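Local coordinates for Peptide/nickel transport system substrate-binding protein (Listeria monocytogenes serotype 1/2a, PDB 5KZT) that binds peptides as an OppA-type solute-binding protein and probably delivers them for transport across the membrane, at residues A[120-123]-A[124-127]; A[214-217]-A[218-221]; A[293-296]-A[297-301]. All coordinates share one frame; numbering follows the deposited sequence.

Contact 1 (A[120-123]-A[124-127]); sequences IKNG and GDIV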
ATOM      1  N   ILE A 120       9.116   1.752  17.794  1.00 16.79           N
ATOM      2  CA  ILE A 120       9.916   2.789  18.462  1.00 16.52           C
ATOM      3  C   ILE A 120       9.447   2.915  19.912  1.00 16.78           C
ATOM      4  O   ILE A 120       8.250   2.822  20.201  1.00 16.35           O
ATOM      5  CB  ILE A 120       9.806   4.152  17.720  1.00 16.13           C
ATOM      6  CG1 ILE A 120      10.064   3.992  16.209  1.00 15.70           C
ATOM      7  CG2 ILE A 120      10.761   5.187  18.305  1.00 16.23           C
ATOM      8  CD1 ILE A 120      11.329   3.252  15.833  1.00 15.85           C
ATOM      9  N   LYS A 121      10.408   3.113  20.811  1.00 17.07           N
ATOM     10  CA  LYS A 121      10.139   3.198  22.230  1.00 17.69           C
ATOM     11  C   LYS A 121       9.067   4.259  22.469  1.00 17.11           C
ATOM     12  O   LYS A 121       9.174   5.378  21.969  1.00 16.11           O
ATOM     13  CB  LYS A 121      11.400   3.556  23.005  1.00 18.89           C
ATOM     14  CG  LYS A 121      11.158   3.649  24.506  1.00 20.51           C
ATOM     15  CD  LYS A 121      12.426   3.925  25.290  1.00 21.82           C
ATOM     16  CE  LYS A 121      12.072   4.075  26.753  1.00 23.32           C
ATOM     17  NZ  LYS A 121      13.289   4.431  27.530  1.00 24.69           N
ATOM     18  N   ASN A 122       8.036   3.876  23.216  1.00 17.00           N
ATOM     19  CA  ASN A 122       6.880   4.739  23.554  1.00 17.22           C
ATOM     20  C   ASN A 122       5.909   5.059  22.428  1.00 16.99           C
ATOM     21  O   ASN A 122       4.947   5.773  22.652  1.00 17.22           O
ATOM     22  CB  ASN A 122       7.329   6.036  24.252  1.00 17.45           C
ATOM     23  CG  ASN A 122       7.972   5.773  25.601  1.00 18.02           C
ATOM     24  OD1 ASN A 122       7.607   4.819  26.284  1.00 18.84           O
ATOM     25  ND2 ASN A 122       8.927   6.615  25.992  1.00 18.21           N
ATOM     26  N   GLY A 123       6.151   4.573  21.213  1.00 16.76           N
ATOM     27  CA  GLY A 123       5.266   4.900  20.093  1.00 16.72           C
ATOM     28  C   GLY A 123       3.805   4.530  20.336  1.00 17.37           C
ATOM     29  O   GLY A 123       2.904   5.358  20.138  1.00 17.54           O
ATOM     30  N   GLY A 124       3.581   3.294  20.782  1.00 18.03           N
ATOM     31  CA  GLY A 124       2.250   2.809  21.116  1.00 18.99           C
ATOM     32  C   GLY A 124       1.530   3.683  22.128  1.00 19.96           C
ATOM     33  O   GLY A 124       0.389   4.095  21.917  1.00 19.92           O
ATOM     34  N   ASP A 125       2.224   3.991  23.218  1.00 21.02           N
ATOM     35  CA  ASP A 125       1.677   4.839  24.279  1.00 22.02           C
ATOM     36  C   ASP A 125       1.302   6.237  23.803  1.00 21.57           C
ATOM     37  O   ASP A 125       0.289   6.799  24.224  1.00 22.21           O
ATOM     38  CB  ASP A 125       2.690   4.953  25.425  1.00 23.27           C
ATOM     39  CG  ASP A 125       2.779   3.697  26.260  1.00 25.00           C
ATOM     40  OD1 ASP A 125       1.939   2.780  26.087  1.00 25.90           O
ATOM     41  OD2 ASP A 125       3.703   3.632  27.117  1.00 26.78           O
ATOM     42  N   ILE A 126       2.109   6.798  22.914  1.00 20.66           N
ATOM     43  CA  ILE A 126       1.849   8.139  22.415  1.00 20.42           C
ATOM     44  C   ILE A 126       0.604   8.171  21.503  1.00 20.78           C
ATOM     45  O   ILE A 126      -0.231   9.085  21.607  1.00 20.72           O
ATOM     46  CB  ILE A 126       3.081   8.685  21.690  1.00 19.49           C
ATOM     47  CG1 ILE A 126       4.216   8.892  22.701  1.00 19.66           C
ATOM     48  CG2 ILE A 126       2.761   9.986  20.975  1.00 19.62           C
ATOM     49  CD1 ILE A 126       5.585   8.981  22.070  1.00 19.30           C
ATOM     50  N   VAL A 127       0.482   7.174  20.629  1.00 20.91           N
ATOM     51  CA  VAL A 127      -0.681   7.052  19.743  1.00 21.63           C
ATOM     52  C   VAL A 127      -1.974   6.964  20.560  1.00 23.42           C
ATOM     53  O   VAL A 127      -2.988   7.609  20.209  1.00 24.03           O
ATOM     54  CB  VAL A 127      -0.518   5.865  18.765  1.00 20.89           C
ATOM     55  CG1 VAL A 127      -1.820   5.522  18.045  1.00 21.50           C
ATOM     56  CG2 VAL A 127       0.534   6.225  17.749  1.00 19.98           C
TER
HETATM   57  O   HOH W   1       5.824   1.390  21.171  1.00 17.10           O
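Asn122 and Ile126 meet where a tight turn runs straight into a short helix, a worked example of how side chains settle around a helix start. The CB of Asn122 lies 4.1 Å from CD1 of Ile126, while CG1 of Ile126 rests 3.2 Å from the carbonyl O of Asn122. Ile126 reaches that carbonyl because its CG1 branch stands beside its own backbone N (chi1 -67°), the N whose hydrogen goes to the same oxygen at 3.0 Å from Ile126 N to Asn122 O. Val127 repeats the pattern one residue on: its N donates to Gly123 O, and its CG2 packs 3.5 Å from Gly123 O.

Asn122 holds the N-cap position without making a capping bond through its side chain. The amide plane of Asn122 and the carboxylate plane of Asp125 are 18° apart, with OD1 of Asn122 4.2 Å from OD2 of Asp125. Both groups have partners outside the junction: ND2 of Asn122 bonds to the Glu135 carbonyl, and OD2 of Asp125 forms a salt bridge with Lys131.

The lead-in is a type II turn, closed by Gly123 N to Ile120 O at 2.9 Å, and a water links Ile120 O to Gly124 N. Around this junction, Ile126 and Val127 lean on Val105 of helix 94-105, while Ile120 packs against Trp101 of that helix and Val148 of strand 145-149.

Contact 2 (A[214-217]-A[218-221]); sequences YWDK and DKVK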
ATOM      1  N   TYR A 214      19.780  17.576  -4.605  1.00 25.74           N
ATOM      2  CA  TYR A 214      19.890  16.219  -4.066  1.00 24.45           C
ATOM      3  C   TYR A 214      21.359  15.822  -3.928  1.00 25.29           C
ATOM      4  O   TYR A 214      22.140  16.025  -4.857  1.00 25.65           O
ATOM      5  CB  TYR A 214      19.152  15.234  -4.970  1.00 23.11           C
ATOM      6  CG  TYR A 214      19.210  13.791  -4.543  1.00 22.13           C
ATOM      7  CD1 TYR A 214      18.854  13.402  -3.255  1.00 21.56           C
ATOM      8  CD2 TYR A 214      19.598  12.796  -5.450  1.00 21.98           C
ATOM      9  CE1 TYR A 214      18.907  12.065  -2.872  1.00 21.14           C
ATOM     10  CE2 TYR A 214      19.637  11.472  -5.090  1.00 21.51           C
ATOM     11  CZ  TYR A 214      19.292  11.102  -3.802  1.00 21.10           C
ATOM     12  OH  TYR A 214      19.348   9.774  -3.463  1.00 20.68           O
ATOM     13  N   TRP A 215      21.721  15.260  -2.765  1.00 25.35           N
ATOM     14  CA  TRP A 215      23.124  14.915  -2.457  1.00 26.53           C
ATOM     15  C   TRP A 215      23.705  13.916  -3.462  1.00 26.88           C
ATOM     16  O   TRP A 215      24.885  13.970  -3.754  1.00 28.02           O
ATOM     17  CB  TRP A 215      23.294  14.372  -1.006  1.00 26.62           C
ATOM     18  CG  TRP A 215      22.683  13.016  -0.773  1.00 25.73           C
ATOM     19  CD1 TRP A 215      21.411  12.757  -0.363  1.00 24.79           C
ATOM     20  CD2 TRP A 215      23.309  11.748  -0.968  1.00 26.27           C
ATOM     21  NE1 TRP A 215      21.198  11.403  -0.306  1.00 24.52           N
ATOM     22  CE2 TRP A 215      22.352  10.759  -0.668  1.00 25.42           C
ATOM     23  CE3 TRP A 215      24.585  11.348  -1.396  1.00 27.63           C
ATOM     24  CZ2 TRP A 215      22.626   9.383  -0.772  1.00 25.61           C
ATOM     25  CZ3 TRP A 215      24.869   9.975  -1.483  1.00 27.75           C
ATOM     26  CH2 TRP A 215      23.880   9.010  -1.172  1.00 26.73           C
ATOM     27  N   ASP A 216      22.881  13.014  -3.982  1.00 25.71           N
ATOM     28  CA  ASP A 216      23.349  11.983  -4.929  1.00 26.25           C
ATOM     29  C   ASP A 216      22.896  12.251  -6.380  1.00 26.14           C
ATOM     30  O   ASP A 216      22.685  11.321  -7.170  1.00 25.66           O
ATOM     31  CB  ASP A 216      22.872  10.608  -4.456  1.00 25.33           C
ATOM     32  CG  ASP A 216      23.843   9.497  -4.771  1.00 26.15           C
ATOM     33  OD1 ASP A 216      25.016   9.783  -5.085  1.00 27.48           O
ATOM     34  OD2 ASP A 216      23.424   8.323  -4.689  1.00 25.31           O
ATOM     35  N   LYS A 217      22.796  13.525  -6.743  1.00 26.95           N
ATOM     36  CA  LYS A 217      22.251  13.912  -8.053  1.00 27.10           C
ATOM     37  C   LYS A 217      23.079  13.418  -9.245  1.00 28.33           C
ATOM     38  O   LYS A 217      22.535  13.236 -10.339  1.00 28.01           O
ATOM     39  CB  LYS A 217      22.089  15.427  -8.139  1.00 27.82           C
ATOM     40  CG  LYS A 217      23.407  16.189  -8.240  1.00 29.61           C
ATOM     41  CD  LYS A 217      23.225  17.668  -7.977  1.00 30.41           C
ATOM     42  CE  LYS A 217      24.533  18.398  -8.152  1.00 32.39           C
ATOM     43  NZ  LYS A 217      24.329  19.841  -7.871  1.00 33.40           N
ATOM     44  N   ASP A 218      24.377  13.190  -9.044  1.00 29.65           N
ATOM     45  CA  ASP A 218      25.227  12.669 -10.126  1.00 31.24           C
ATOM     46  C   ASP A 218      24.838  11.252 -10.609  1.00 30.45           C
ATOM     47  O   ASP A 218      25.192  10.855 -11.721  1.00 31.00           O
ATOM     48  CB  ASP A 218      26.709  12.731  -9.740  1.00 32.88           C
ATOM     49  CG  ASP A 218      27.275  14.169  -9.743  1.00 34.70           C
ATOM     50  OD1 ASP A 218      26.608  15.135 -10.203  1.00 34.49           O
ATOM     51  OD2 ASP A 218      28.430  14.332  -9.284  1.00 36.45           O
ATOM     52  N   LYS A 219      24.115  10.497  -9.787  1.00 28.99           N
ATOM     53  CA  LYS A 219      23.598   9.197 -10.205  1.00 28.25           C
ATOM     54  C   LYS A 219      22.212   9.276 -10.861  1.00 26.55           C
ATOM     55  O   LYS A 219      21.711   8.268 -11.337  1.00 26.43           O
ATOM     56  CB  LYS A 219      23.526   8.270  -8.999  1.00 28.22           C
ATOM     57  CG  LYS A 219      24.876   8.051  -8.342  1.00 29.81           C
ATOM     58  CD  LYS A 219      24.873   6.795  -7.508  1.00 29.91           C
ATOM     59  CE  LYS A 219      26.277   6.510  -7.020  1.00 31.82           C
ATOM     60  NZ  LYS A 219      26.237   5.401  -6.037  1.00 32.00           N
ATOM     61  N   VAL A 220      21.573  10.441 -10.843  1.00 25.92           N
ATOM     62  CA  VAL A 220      20.246  10.610 -11.441  1.00 24.84           C
ATOM     63  C   VAL A 220      20.463  10.993 -12.894  1.00 25.79           C
ATOM     64  O   VAL A 220      21.175  11.957 -13.177  1.00 26.78           O
ATOM     65  CB  VAL A 220      19.407  11.678 -10.700  1.00 24.17           C
ATOM     66  CG1 VAL A 220      17.998  11.749 -11.271  1.00 23.29           C
ATOM     67  CG2 VAL A 220      19.350  11.364  -9.207  1.00 23.61           C
ATOM     68  N   LYS A 221      19.885  10.220 -13.807  1.00 25.65           N
ATOM     69  CA  LYS A 221      20.093  10.397 -15.259  1.00 26.67           C
ATOM     70  C   LYS A 221      18.914  11.007 -15.986  1.00 25.51           C
ATOM     71  O   LYS A 221      19.100  11.671 -16.993  1.00 26.19           O
ATOM     72  CB  LYS A 221      20.455   9.051 -15.921  1.00 27.61           C
ATOM     73  CG  LYS A 221      21.701   8.362 -15.361  1.00 29.29           C
ATOM     74  CD  LYS A 221      22.879   9.326 -15.184  1.00 31.51           C
ATOM     75  CE  LYS A 221      24.032   8.761 -14.353  1.00 33.09           C
ATOM     76  NZ  LYS A 221      24.978   7.946 -15.170  1.00 34.59           N
TER
HETATM   77  O   HOH W   2      25.993  13.545  -6.527  1.00 29.51           O
HETATM   78  O   HOH W   3      25.092   6.220  -3.756  1.00 35.54           O
HETATM   79  O   HOH W   4      24.282  15.906 -11.754  1.00 29.02           O
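This is a local, partly buried contact round a turn, in the connection between strands 205-210 and 224-229, carried mainly by Asp216 and Lys219. The aliphatic part of Lys219 passes obliquely across the Asp216 carboxylate, with CD of Lys219 3.5 Å from OD2 of Asp216. The charged ends stop short of a salt bridge; a water spans them, donating to OD2 of Asp216 at 2.8 Å and accepting from NZ of Lys219 at 2.7 Å. The direct ionic partner of that carboxylate is Lys522.

In backbone terms, a type I turn from Tyr214 to Lys217 passes into a short 3-10 segment. Its i-to-i+3 bonds run from Lys219 N to Asp216 O (3.1 Å) and from Val220 N to Lys217 O (3.0 Å).

On the Tyr214 side of the turn, CG2 of Val220 meets CD2 of Tyr214 at 4.0 Å, the two side chains crossing at about a right angle. The backbone N of Asp216 sits over the centre of the Tyr214 ring, 3.6 Å above its plane. Hydrogen bonds join the Tyr214 hydroxyl group and Trp215 NE1 to the carboxylate of Glu47, just after helix 36-45.

Contact 3 (A[293-296]-A[297-301]); sequences IRKA and IALAI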
ATOM      1  N   ILE A 293     -23.852 -14.386   6.584  1.00 23.89           N
ATOM      2  CA  ILE A 293     -23.986 -13.520   5.413  1.00 23.27           C
ATOM      3  C   ILE A 293     -22.613 -13.202   4.796  1.00 22.69           C
ATOM      4  O   ILE A 293     -22.484 -13.239   3.562  1.00 22.28           O
ATOM      5  CB  ILE A 293     -24.776 -12.238   5.755  1.00 23.12           C
ATOM      6  CG1 ILE A 293     -26.202 -12.590   6.239  1.00 24.08           C
ATOM      7  CG2 ILE A 293     -24.809 -11.256   4.589  1.00 22.95           C
ATOM      8  CD1 ILE A 293     -27.050 -13.365   5.252  1.00 24.68           C
ATOM      9  N   ARG A 294     -21.605 -12.920   5.633  1.00 21.94           N
ATOM     10  CA  ARG A 294     -20.219 -12.743   5.148  1.00 21.44           C
ATOM     11  C   ARG A 294     -19.736 -13.986   4.380  1.00 21.66           C
ATOM     12  O   ARG A 294     -19.164 -13.875   3.287  1.00 20.65           O
ATOM     13  CB  ARG A 294     -19.246 -12.449   6.309  1.00 21.01           C
ATOM     14  CG  ARG A 294     -19.526 -11.133   7.024  1.00 20.68           C
ATOM     15  CD  ARG A 294     -18.341 -10.675   7.835  1.00 20.36           C
ATOM     16  NE  ARG A 294     -17.968 -11.579   8.926  1.00 20.60           N
ATOM     17  CZ  ARG A 294     -18.524 -11.621  10.138  1.00 21.35           C
ATOM     18  NH1 ARG A 294     -19.568 -10.853  10.469  1.00 21.48           N
ATOM     19  NH2 ARG A 294     -18.038 -12.478  11.039  1.00 22.13           N
ATOM     20  N   LYS A 295     -19.983 -15.156   4.978  1.00 22.74           N
ATOM     21  CA  LYS A 295     -19.584 -16.452   4.413  1.00 23.97           C
ATOM     22  C   LYS A 295     -20.273 -16.706   3.069  1.00 23.99           C
ATOM     23  O   LYS A 295     -19.655 -17.239   2.156  1.00 23.65           O
ATOM     24  CB  LYS A 295     -19.905 -17.593   5.398  1.00 25.52           C
ATOM     25  CG  LYS A 295     -19.428 -18.965   4.937  1.00 27.21           C
ATOM     26  CD  LYS A 295     -19.736 -20.069   5.942  1.00 29.20           C
ATOM     27  CE  LYS A 295     -18.789 -20.059   7.139  1.00 30.04           C
ATOM     28  NZ  LYS A 295     -17.402 -20.415   6.730  1.00 30.88           N
ATOM     29  N   ALA A 296     -21.548 -16.330   2.975  1.00 24.36           N
ATOM     30  CA  ALA A 296     -22.333 -16.523   1.745  1.00 24.83           C
ATOM     31  C   ALA A 296     -21.715 -15.757   0.579  1.00 24.24           C
ATOM     32  O   ALA A 296     -21.459 -16.340  -0.482  1.00 24.23           O
ATOM     33  CB  ALA A 296     -23.764 -16.083   1.950  1.00 25.23           C
ATOM     34  N   ILE A 297     -21.466 -14.461   0.794  1.00 23.39           N
ATOM     35  CA  ILE A 297     -20.828 -13.614  -0.226  1.00 23.22           C
ATOM     36  C   ILE A 297     -19.422 -14.167  -0.552  1.00 22.37           C
ATOM     37  O   ILE A 297     -19.052 -14.295  -1.726  1.00 21.53           O
ATOM     38  CB  ILE A 297     -20.714 -12.137   0.250  1.00 23.24           C
ATOM     39  CG1 ILE A 297     -22.098 -11.506   0.496  1.00 24.43           C
ATOM     40  CG2 ILE A 297     -19.876 -11.286  -0.705  1.00 22.93           C
ATOM     41  CD1 ILE A 297     -23.013 -11.418  -0.680  1.00 25.50           C
ATOM     42  N   ALA A 298     -18.667 -14.518   0.492  1.00 21.43           N
ATOM     43  CA  ALA A 298     -17.274 -14.934   0.334  1.00 21.33           C
ATOM     44  C   ALA A 298     -17.124 -16.149  -0.567  1.00 21.94           C
ATOM     45  O   ALA A 298     -16.270 -16.157  -1.456  1.00 21.54           O
ATOM     46  CB  ALA A 298     -16.636 -15.235   1.683  1.00 21.23           C
ATOM     47  N   LEU A 299     -17.947 -17.159  -0.310  1.00 22.74           N
ATOM     48  CA  LEU A 299     -17.828 -18.445  -0.973  1.00 23.64           C
ATOM     49  C   LEU A 299     -18.545 -18.508  -2.312  1.00 24.17           C
ATOM     50  O   LEU A 299     -18.431 -19.517  -3.009  1.00 25.28           O
ATOM     51  CB  LEU A 299     -18.318 -19.556  -0.053  1.00 24.50           C
ATOM     52  CG  LEU A 299     -17.614 -19.716   1.291  1.00 24.27           C
ATOM     53  CD1 LEU A 299     -18.233 -20.902   2.011  1.00 25.45           C
ATOM     54  CD2 LEU A 299     -16.118 -19.908   1.155  1.00 24.04           C
ATOM     55  N   ALA A 300     -19.245 -17.442  -2.700  1.00 23.89           N
ATOM     56  CA  ALA A 300     -20.068 -17.456  -3.906  1.00 24.30           C
ATOM     57  C   ALA A 300     -19.371 -16.833  -5.117  1.00 24.13           C
ATOM     58  O   ALA A 300     -20.018 -16.655  -6.150  1.00 24.88           O
ATOM     59  CB  ALA A 300     -21.394 -16.755  -3.643  1.00 24.47           C
ATOM     60  N   ILE A 301     -18.075 -16.522  -5.013  1.00 23.30           N
ATOM     61  CA  ILE A 301     -17.340 -15.874  -6.105  1.00 22.95           C
ATOM     62  C   ILE A 301     -16.325 -16.845  -6.713  1.00 23.07           C
ATOM     63  O   ILE A 301     -15.363 -17.264  -6.065  1.00 22.64           O
ATOM     64  CB  ILE A 301     -16.669 -14.566  -5.656  1.00 22.00           C
ATOM     65  CG1 ILE A 301     -17.737 -13.580  -5.156  1.00 22.06           C
ATOM     66  CG2 ILE A 301     -15.888 -13.923  -6.804  1.00 21.92           C
ATOM     67  CD1 ILE A 301     -17.208 -12.380  -4.387  1.00 21.50           C
TER
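Lys295 and Leu299 lie alongside each other, one turn apart in the last turns of helix 291-299, an alpha-helix.

Backbone hydrogen bonding sets the frame: three successive i-to-i+4 bonds link Ile297 N to Ile293 O, Ala298 N to Arg294 O and Leu299 N to Lys295 O. The first is the straightest, with an N-H...O angle of 174°, although it is 3.2 Å from Ile297 N to Ile293 O. Ala300 N then turns to Ile297 O, a bond three residues back.

Apolar packing follows the same spacing. The Lys295 and Leu299 side chains point the same way, CG of Lys295 being 3.7 Å from CD1 of Leu299. CG of Lys295 is carried opposite its own backbone N (chi1 -176°), and the bends at chi3 and chi4 come only beyond this contact. Both residues also touch helix 348-362, at Ala354 and Ala351, whereas Ile297 packs on Leu390 of helix 377-393 and Phe277 of strand 264-277.

Polar side-chain bonding lies with Arg294, whose guanidinium group gives hydrogen bonds to the carbonyls of Phe288, Asp488 and Val489. Methyl groups approach the helix carbonyls closely: CB of Ala298 is 3.3 Å from Arg294 O, and CB of Ala300 is 3.2 Å from Ala296 O.

How the contacts relate
The three contacts illustrate how one chain uses helical turns in different settings: contact 1 at a helix start, contact 2 at a 3-10 turn between strands, contact 3 in the last turns of helix 291-299. None touches another. Contacts 1 and 2 have centres 35 Å apart, with nearest atoms about 21 Å apart, while contacts 1 and 3 lie 38 Å apart between centres. Contacts 2 and 3 stand on opposite sides of the chain's centre, 51 Å between their centres. Burial differs too, contact 3 being buried and the others only partly so. All lie 22 to 27 Å from the centre of the chain, and all fall within the family 5 solute-binding sequence range.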